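PDB 4FBC: protein synthesis inhibitor I, which belongs to the plant ribosome-inactivating proteins, a family of inhibitors of protein synthesis, and holds adenosine monophosphate in a pocket of its fold. Local coordinates for residues Trp99-Pro104 with Pro108-Val113; Arg120-Asp125 with Gln162-Val167. The protein carries 3 engineered substitutions. All coordinates share one frame; numbering follows the deposited sequence.

Contact 1. Residues Trp99-Pro104 with Pro108-Val113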
ATOM      1  N   TRP A  99     -15.602   2.930 -12.784  1.00 24.96           N
ATOM      2  CA  TRP A  99     -14.263   3.151 -12.237  1.00 21.20           C
ATOM      3  C   TRP A  99     -14.113   4.601 -11.787  1.00 26.70           C
ATOM      4  O   TRP A  99     -14.336   5.538 -12.571  1.00 24.60           O
ATOM      5  CB  TRP A  99     -13.184   2.809 -13.269  1.00 25.45           C
ATOM      6  CG  TRP A  99     -12.803   1.350 -13.300  1.00 27.23           C
ATOM      7  CD1 TRP A  99     -13.153   0.429 -14.244  1.00 30.02           C
ATOM      8  CD2 TRP A  99     -11.996   0.652 -12.337  1.00 28.20           C
ATOM      9  NE1 TRP A  99     -12.617  -0.801 -13.927  1.00 27.82           N
ATOM     10  CE2 TRP A  99     -11.899  -0.688 -12.766  1.00 26.93           C
ATOM     11  CE3 TRP A  99     -11.344   1.033 -11.162  1.00 24.73           C
ATOM     12  CZ2 TRP A  99     -11.175  -1.650 -12.051  1.00 29.80           C
ATOM     13  CZ3 TRP A  99     -10.635   0.080 -10.452  1.00 26.04           C
ATOM     14  CH2 TRP A  99     -10.551  -1.246 -10.902  1.00 24.72           C
ATOM     15  N   TRP A 100     -13.760   4.775 -10.518  1.00 19.19           N
ATOM     16  CA  TRP A 100     -13.491   6.085  -9.952  1.00 20.65           C
ATOM     17  C   TRP A 100     -11.986   6.240  -9.818  1.00 23.66           C
ATOM     18  O   TRP A 100     -11.291   5.284  -9.482  1.00 24.42           O
ATOM     19  CB  TRP A 100     -14.166   6.220  -8.587  1.00 19.27           C
ATOM     20  CG  TRP A 100     -15.645   6.025  -8.660  1.00 22.41           C
ATOM     21  CD1 TRP A 100     -16.329   4.848  -8.547  1.00 25.11           C
ATOM     22  CD2 TRP A 100     -16.629   7.043  -8.871  1.00 25.70           C
ATOM     23  NE1 TRP A 100     -17.681   5.073  -8.670  1.00 26.37           N
ATOM     24  CE2 TRP A 100     -17.888   6.412  -8.875  1.00 23.73           C
ATOM     25  CE3 TRP A 100     -16.564   8.426  -9.068  1.00 24.20           C
ATOM     26  CZ2 TRP A 100     -19.076   7.120  -9.063  1.00 28.87           C
ATOM     27  CZ3 TRP A 100     -17.743   9.125  -9.246  1.00 26.53           C
ATOM     28  CH2 TRP A 100     -18.983   8.472  -9.242  1.00 28.99           C
ATOM     29  N   GLU A 101     -11.479   7.432 -10.106  1.00 18.83           N
ATOM     30  CA  GLU A 101     -10.044   7.679 -10.007  1.00 19.53           C
ATOM     31  C   GLU A 101      -9.719   8.810  -9.034  1.00 20.28           C
ATOM     32  O   GLU A 101     -10.546   9.690  -8.774  1.00 19.24           O
ATOM     33  CB  GLU A 101      -9.448   7.973 -11.380  1.00 18.63           C
ATOM     34  CG  GLU A 101     -10.020   9.208 -12.044  1.00 19.14           C
ATOM     35  CD  GLU A 101      -9.481   9.396 -13.449  1.00 25.70           C
ATOM     36  OE1 GLU A 101      -8.513   8.687 -13.826  1.00 23.11           O
ATOM     37  OE2 GLU A 101     -10.020  10.265 -14.165  1.00 25.11           O
ATOM     38  N   LEU A 102      -8.498   8.776  -8.508  1.00 17.66           N
ATOM     39  CA  LEU A 102      -8.046   9.736  -7.512  1.00 16.68           C
ATOM     40  C   LEU A 102      -7.120  10.773  -8.134  1.00 20.06           C
ATOM     41  O   LEU A 102      -6.606  11.664  -7.443  1.00 19.06           O
ATOM     42  CB  LEU A 102      -7.327   9.009  -6.373  1.00 20.48           C
ATOM     43  CG  LEU A 102      -8.267   8.141  -5.547  1.00 18.36           C
ATOM     44  CD1 LEU A 102      -7.484   7.101  -4.753  1.00 19.94           C
ATOM     45  CD2 LEU A 102      -9.065   9.030  -4.609  1.00 21.60           C
ATOM     46  N   THR A 103      -6.918  10.644  -9.441  1.00 17.71           N
ATOM     47  CA  THR A 103      -6.126  11.598 -10.214  1.00 19.25           C
ATOM     48  C   THR A 103      -6.879  11.873 -11.512  1.00 24.22           C
ATOM     49  O   THR A 103      -7.180  10.943 -12.252  1.00 24.17           O
ATOM     50  CB  THR A 103      -4.735  11.020 -10.558  1.00 22.15           C
ATOM     51  OG1 THR A 103      -4.024  10.694  -9.352  1.00 21.22           O
ATOM     52  CG2 THR A 103      -3.921  12.029 -11.361  1.00 22.89           C
ATOM     53  N   PRO A 104      -7.206  13.148 -11.782  1.00 22.23           N
ATOM     54  CA  PRO A 104      -7.979  13.461 -12.993  1.00 24.02           C
ATOM     55  C   PRO A 104      -7.192  13.106 -14.255  1.00 26.72           C
ATOM     56  O   PRO A 104      -6.027  13.493 -14.374  1.00 27.58           O
ATOM     57  CB  PRO A 104      -8.181  14.979 -12.902  1.00 25.99           C
ATOM     58  CG  PRO A 104      -7.988  15.317 -11.427  1.00 22.95           C
ATOM     59  CD  PRO A 104      -6.939  14.342 -10.960  1.00 22.30           C
ATOM     60  N   PRO A 108      -8.038   5.504 -18.123  1.00 25.49           N
ATOM     61  CA  PRO A 108      -8.958   5.541 -19.267  1.00 26.34           C
ATOM     62  C   PRO A 108     -10.404   5.216 -18.879  1.00 26.40           C
ATOM     63  O   PRO A 108     -10.672   4.154 -18.309  1.00 26.28           O
ATOM     64  CB  PRO A 108      -8.408   4.447 -20.193  1.00 28.47           C
ATOM     65  CG  PRO A 108      -6.953   4.379 -19.862  1.00 27.67           C
ATOM     66  CD  PRO A 108      -6.868   4.643 -18.380  1.00 24.03           C
ATOM     67  N   GLY A 109     -11.322   6.136 -19.171  1.00 27.70           N
ATOM     68  CA  GLY A 109     -12.741   5.894 -18.972  1.00 26.32           C
ATOM     69  C   GLY A 109     -13.246   6.130 -17.560  1.00 26.92           C
ATOM     70  O   GLY A 109     -14.445   6.050 -17.294  1.00 25.95           O
ATOM     71  N   ALA A 110     -12.328   6.432 -16.651  1.00 24.46           N
ATOM     72  CA  ALA A 110     -12.678   6.594 -15.243  1.00 23.64           C
ATOM     73  C   ALA A 110     -13.314   7.948 -14.932  1.00 24.93           C
ATOM     74  O   ALA A 110     -13.182   8.906 -15.698  1.00 22.05           O
ATOM     75  CB  ALA A 110     -11.449   6.370 -14.368  1.00 24.59           C
ATOM     76  N   THR A 111     -13.995   8.022 -13.794  1.00 21.77           N
ATOM     77  CA  THR A 111     -14.640   9.254 -13.344  1.00 20.53           C
ATOM     78  C   THR A 111     -13.916   9.768 -12.103  1.00 22.47           C
ATOM     79  O   THR A 111     -13.775   9.040 -11.117  1.00 21.40           O
ATOM     80  CB  THR A 111     -16.125   8.993 -13.008  1.00 24.60           C
ATOM     81  OG1 THR A 111     -16.802   8.521 -14.180  1.00 23.80           O
ATOM     82  CG2 THR A 111     -16.813  10.259 -12.502  1.00 22.57           C
ATOM     83  N   TYR A 112     -13.445  11.011 -12.144  1.00 20.59           N
ATOM     84  CA  TYR A 112     -12.725  11.584 -11.009  1.00 19.94           C
ATOM     85  C   TYR A 112     -13.637  11.698  -9.794  1.00 21.25           C
ATOM     86  O   TYR A 112     -14.756  12.222  -9.892  1.00 20.57           O
ATOM     87  CB  TYR A 112     -12.123  12.947 -11.374  1.00 20.65           C
ATOM     88  CG  TYR A 112     -11.320  13.586 -10.260  1.00 20.71           C
ATOM     89  CD1 TYR A 112     -10.246  12.917  -9.677  1.00 18.51           C
ATOM     90  CD2 TYR A 112     -11.628  14.863  -9.800  1.00 18.94           C
ATOM     91  CE1 TYR A 112      -9.510  13.494  -8.663  1.00 18.61           C
ATOM     92  CE2 TYR A 112     -10.895  15.455  -8.786  1.00 18.80           C
ATOM     93  CZ  TYR A 112      -9.835  14.761  -8.220  1.00 20.35           C
ATOM     94  OH  TYR A 112      -9.094  15.336  -7.214  1.00 19.74           O
ATOM     95  N   VAL A 113     -13.169  11.198  -8.649  1.00 17.89           N
ATOM     96  CA  VAL A 113     -14.006  11.132  -7.451  1.00 18.65           C
ATOM     97  C   VAL A 113     -14.217  12.483  -6.749  1.00 20.26           C
ATOM     98  O   VAL A 113     -15.144  12.636  -5.934  1.00 23.31           O
ATOM     99  CB  VAL A 113     -13.462  10.075  -6.449  1.00 20.40           C
ATOM    100  CG1 VAL A 113     -12.206  10.579  -5.764  1.00 17.20           C
ATOM    101  CG2 VAL A 113     -14.530   9.707  -5.420  1.00 22.66           C
TER
HETATM  102  O   HOH W   1      -6.123  14.571  -7.535  1.00 31.23           O

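Contact 2. Residues Arg120-Asp125 with Gln162-Val167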
ATOM      1  N   ARG A 120      -2.562  14.533   2.629  1.00 23.96           N
ATOM      2  CA  ARG A 120      -2.913  15.952   2.655  1.00 27.25           C
ATOM      3  C   ARG A 120      -4.254  16.194   1.962  1.00 25.86           C
ATOM      4  O   ARG A 120      -5.103  16.931   2.477  1.00 27.69           O
ATOM      5  CB  ARG A 120      -1.842  16.833   2.015  1.00 27.96           C
ATOM      6  CG  ARG A 120      -2.245  18.306   2.093  1.00 31.87           C
ATOM      7  CD  ARG A 120      -1.388  19.227   1.244  1.00 43.84           C
ATOM      8  NE  ARG A 120      -1.774  20.624   1.447  1.00 49.19           N
ATOM      9  CZ  ARG A 120      -2.679  21.273   0.717  1.00 51.36           C
ATOM     10  NH1 ARG A 120      -3.297  20.661  -0.288  1.00 47.10           N
ATOM     11  NH2 ARG A 120      -2.959  22.542   0.988  1.00 53.08           N
ATOM     12  N   ASP A 121      -4.445  15.571   0.801  1.00 21.65           N
ATOM     13  CA  ASP A 121      -5.722  15.651   0.091  1.00 23.49           C
ATOM     14  C   ASP A 121      -6.870  15.109   0.943  1.00 25.65           C
ATOM     15  O   ASP A 121      -7.937  15.712   1.020  1.00 25.06           O
ATOM     16  CB  ASP A 121      -5.675  14.856  -1.222  1.00 22.27           C
ATOM     17  CG  ASP A 121      -4.646  15.383  -2.204  1.00 29.88           C
ATOM     18  OD1 ASP A 121      -4.304  16.586  -2.145  1.00 32.70           O
ATOM     19  OD2 ASP A 121      -4.187  14.583  -3.051  1.00 28.36           O
ATOM     20  N   LEU A 122      -6.639  13.959   1.576  1.00 20.53           N
ATOM     21  CA  LEU A 122      -7.692  13.216   2.268  1.00 21.78           C
ATOM     22  C   LEU A 122      -8.035  13.735   3.666  1.00 23.94           C
ATOM     23  O   LEU A 122      -9.200  13.727   4.068  1.00 26.46           O
ATOM     24  CB  LEU A 122      -7.300  11.736   2.357  1.00 21.44           C
ATOM     25  CG  LEU A 122      -7.146  11.042   1.009  1.00 20.26           C
ATOM     26  CD1 LEU A 122      -6.449   9.718   1.193  1.00 19.97           C
ATOM     27  CD2 LEU A 122      -8.504  10.826   0.377  1.00 22.35           C
ATOM     28  N   LEU A 123      -7.025  14.193   4.399  1.00 22.80           N
ATOM     29  CA  LEU A 123      -7.201  14.600   5.790  1.00 26.55           C
ATOM     30  C   LEU A 123      -6.932  16.088   6.019  1.00 30.33           C
ATOM     31  O   LEU A 123      -7.350  16.645   7.036  1.00 34.06           O
ATOM     32  CB  LEU A 123      -6.268  13.785   6.684  1.00 25.10           C
ATOM     33  CG  LEU A 123      -6.389  12.269   6.523  1.00 30.04           C
ATOM     34  CD1 LEU A 123      -5.318  11.558   7.326  1.00 30.81           C
ATOM     35  CD2 LEU A 123      -7.774  11.810   6.933  1.00 30.06           C
ATOM     36  N   GLY A 124      -6.226  16.719   5.082  1.00 31.25           N
ATOM     37  CA  GLY A 124      -5.794  18.100   5.242  1.00 33.51           C
ATOM     38  C   GLY A 124      -4.320  18.205   5.609  1.00 33.24           C
ATOM     39  O   GLY A 124      -3.668  19.207   5.307  1.00 37.50           O
ATOM     40  N   ASP A 125      -3.790  17.148   6.220  1.00 31.51           N
ATOM     41  CA  ASP A 125      -2.460  17.157   6.826  1.00 32.31           C
ATOM     42  C   ASP A 125      -1.989  15.712   7.046  1.00 37.55           C
ATOM     43  O   ASP A 125      -2.780  14.864   7.467  1.00 35.53           O
ATOM     44  CB  ASP A 125      -2.552  17.883   8.171  1.00 38.49           C
ATOM     45  CG  ASP A 125      -1.200  18.318   8.708  1.00 42.67           C
ATOM     46  OD1 ASP A 125      -0.159  17.795   8.250  1.00 40.27           O
ATOM     47  OD2 ASP A 125      -1.188  19.190   9.607  1.00 52.98           O
ATOM     48  N   GLN A 162     -17.485  11.447   3.666  1.00 26.18           N
ATOM     49  CA  GLN A 162     -17.578   9.995   3.840  1.00 29.08           C
ATOM     50  C   GLN A 162     -16.613   9.255   2.914  1.00 26.26           C
ATOM     51  O   GLN A 162     -15.912   8.332   3.340  1.00 27.45           O
ATOM     52  CB  GLN A 162     -19.004   9.492   3.586  1.00 28.08           C
ATOM     53  CG  GLN A 162     -19.073   7.965   3.452  1.00 34.89           C
ATOM     54  CD  GLN A 162     -20.474   7.431   3.207  1.00 35.66           C
ATOM     55  OE1 GLN A 162     -21.129   6.939   4.127  1.00 42.62           O
ATOM     56  NE2 GLN A 162     -20.931   7.500   1.959  1.00 37.41           N
ATOM     57  N   ALA A 163     -16.574   9.662   1.648  1.00 27.33           N
ATOM     58  CA  ALA A 163     -15.707   9.002   0.674  1.00 23.03           C
ATOM     59  C   ALA A 163     -14.226   9.197   1.003  1.00 22.04           C
ATOM     60  O   ALA A 163     -13.437   8.266   0.845  1.00 21.30           O
ATOM     61  CB  ALA A 163     -16.013   9.488  -0.739  1.00 24.78           C
ATOM     62  N   ARG A 164     -13.845  10.400   1.440  1.00 21.14           N
ATOM     63  CA  ARG A 164     -12.459  10.651   1.862  1.00 20.99           C
ATOM     64  C   ARG A 164     -12.026   9.712   2.992  1.00 23.30           C
ATOM     65  O   ARG A 164     -10.954   9.097   2.937  1.00 20.54           O
ATOM     66  CB  ARG A 164     -12.269  12.099   2.330  1.00 23.92           C
ATOM     67  CG  ARG A 164     -12.073  13.133   1.219  1.00 23.38           C
ATOM     68  CD  ARG A 164     -11.852  14.513   1.831  1.00 27.13           C
ATOM     69  NE  ARG A 164     -11.329  15.491   0.877  1.00 32.56           N
ATOM     70  CZ  ARG A 164     -12.089  16.337   0.190  1.00 34.69           C
ATOM     71  NH1 ARG A 164     -13.405  16.322   0.353  1.00 38.33           N
ATOM     72  NH2 ARG A 164     -11.535  17.201  -0.660  1.00 34.37           N
ATOM     73  N   GLU A 165     -12.864   9.613   4.016  1.00 22.70           N
ATOM     74  CA  GLU A 165     -12.548   8.787   5.172  1.00 23.18           C
ATOM     75  C   GLU A 165     -12.472   7.317   4.772  1.00 23.29           C
ATOM     76  O   GLU A 165     -11.624   6.573   5.270  1.00 21.65           O
ATOM     77  CB  GLU A 165     -13.588   9.015   6.274  1.00 25.13           C
ATOM     78  CG  GLU A 165     -13.644  10.467   6.737  1.00 30.24           C
ATOM     79  CD  GLU A 165     -14.783  10.756   7.709  1.00 39.64           C
ATOM     80  OE1 GLU A 165     -15.660   9.882   7.892  1.00 40.00           O
ATOM     81  OE2 GLU A 165     -14.796  11.868   8.286  1.00 41.98           O
ATOM     82  N   ALA A 166     -13.346   6.909   3.856  1.00 20.30           N
ATOM     83  CA  ALA A 166     -13.339   5.536   3.354  1.00 24.07           C
ATOM     84  C   ALA A 166     -12.039   5.204   2.613  1.00 22.93           C
ATOM     85  O   ALA A 166     -11.422   4.169   2.862  1.00 19.75           O
ATOM     86  CB  ALA A 166     -14.528   5.283   2.462  1.00 20.85           C
ATOM     87  N   VAL A 167     -11.633   6.068   1.684  1.00 19.10           N
ATOM     88  CA  VAL A 167     -10.339   5.895   1.024  1.00 19.10           C
ATOM     89  C   VAL A 167      -9.165   5.844   2.008  1.00 16.90           C
ATOM     90  O   VAL A 167      -8.270   5.002   1.873  1.00 19.74           O
ATOM     91  CB  VAL A 167     -10.103   6.992  -0.039  1.00 17.94           C
ATOM     92  CG1 VAL A 167      -8.654   6.944  -0.554  1.00 21.30           C
ATOM     93  CG2 VAL A 167     -11.080   6.812  -1.172  1.00 19.49           C
TER
HETATM   94  O   HOH W   2      -8.790  17.235  -0.794  1.00 37.31           O

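Contact 1. Residues Trp99-Pro104 with Pro108-Val113
Thr111 is gripped through both of its backbone polar groups: its N donates to Trp99 O at 2.8 Å, and its O accepts from Glu101 N at 3.0 Å. Val113 N then bonds to Glu101 O at 3.0 Å. The Glu101 carboxylate turns into the connecting loop, where OE1 accepts from Ile107 N and OE2 from Gly105 N; a carboxylate suits this bend because it can take two backbone N-H groups at once. A water links Tyr112 OH with Leu102 O. The strand pairings are parallel, with Trp100 beside Thr111 and Glu101 beside Tyr112, and they add 111-112 as an outermost strand of the six-stranded mixed sheet. On the face of Trp100 and Thr111, chi1 of -60° turns Thr111 CG2 away from its own N and onto the six-membered ring, 3.6 Å from Trp100 CZ3, while Trp100 NE1 bonds to Ser94 OG. Ala110, just before the strand, turns its methyl to the Glu101 carboxylate, CB lying 3.7 Å from CD; a methyl lets the two chains stay close there. Further along, Pro104 CG sits over the centre of the Tyr112 ring, 3.6 Å from its centroid, a CH-pi contact. Leu102 CD2 packs on Val113 CG1 at 3.7 Å.

Contact 2. Residues Arg120-Asp125 with Gln162-Val167
Arg164 reaches across to the last turn of helix 119-123, where its NE makes a weak but fairly straight hydrogen bond to Asp121 O (3.4 Å, 165° at the hydrogen). That oxygen lies at the guanidinium edge, in its plane, and so does a water that accepts from Arg164 NH2 at 2.7 Å. The same water is modelled only 2.5 Å from Asp121 O, so this leg is doubtful in detail. An arginine suits the place because its neighbouring NE and NH2 can serve one carbonyl directly and through water, which would help to hold the guanidinium. The chain, extended from CG to NE, also lays CD against Leu122 O at 3.6 Å. Helix 119-123 here ends against the flank of the long helix 157-179, part of the helical body of the ribosome-inactivating fold; Gly124, with phi 103°, takes the chain out of the helix. Next to this polar link, Leu122 and Val167 cross at about a right angle, Leu122 CD1 meeting Val167 CG1 at 4.0 Å. Both are buried, and their branched apolar ends need no polar partner. Farther out, Phe115 touches Leu122 and Arg164, Leu146 of helix 136-147 backs Val167, and Leu122 also rests on Thr168 and on Leu171, a residue of the adenosine monophosphate pocket.

How the contacts relate
Contact 1 joins two strands at the margin of the sheet, contact 2 two helices; strand 111-112 and helix 119-123 follow each other in the chain, joined by a short loop. Their centres are 16 Å apart and they do not touch, yet Phe115 meets Leu122 and Arg164 of contact 2 as well as Leu102 of contact 1. Both are partly buried, but contact 1 rests on regular backbone bonding over a broad interface of 532 Å², whereas contact 2 buries 218 Å² and relies on one arginine, a water and a single apolar pair. The side chain of Leu102 lies about 5 Å from the bound adenosine monophosphate and that of Asp121 about 7 Å, so both contacts lie near the pocket.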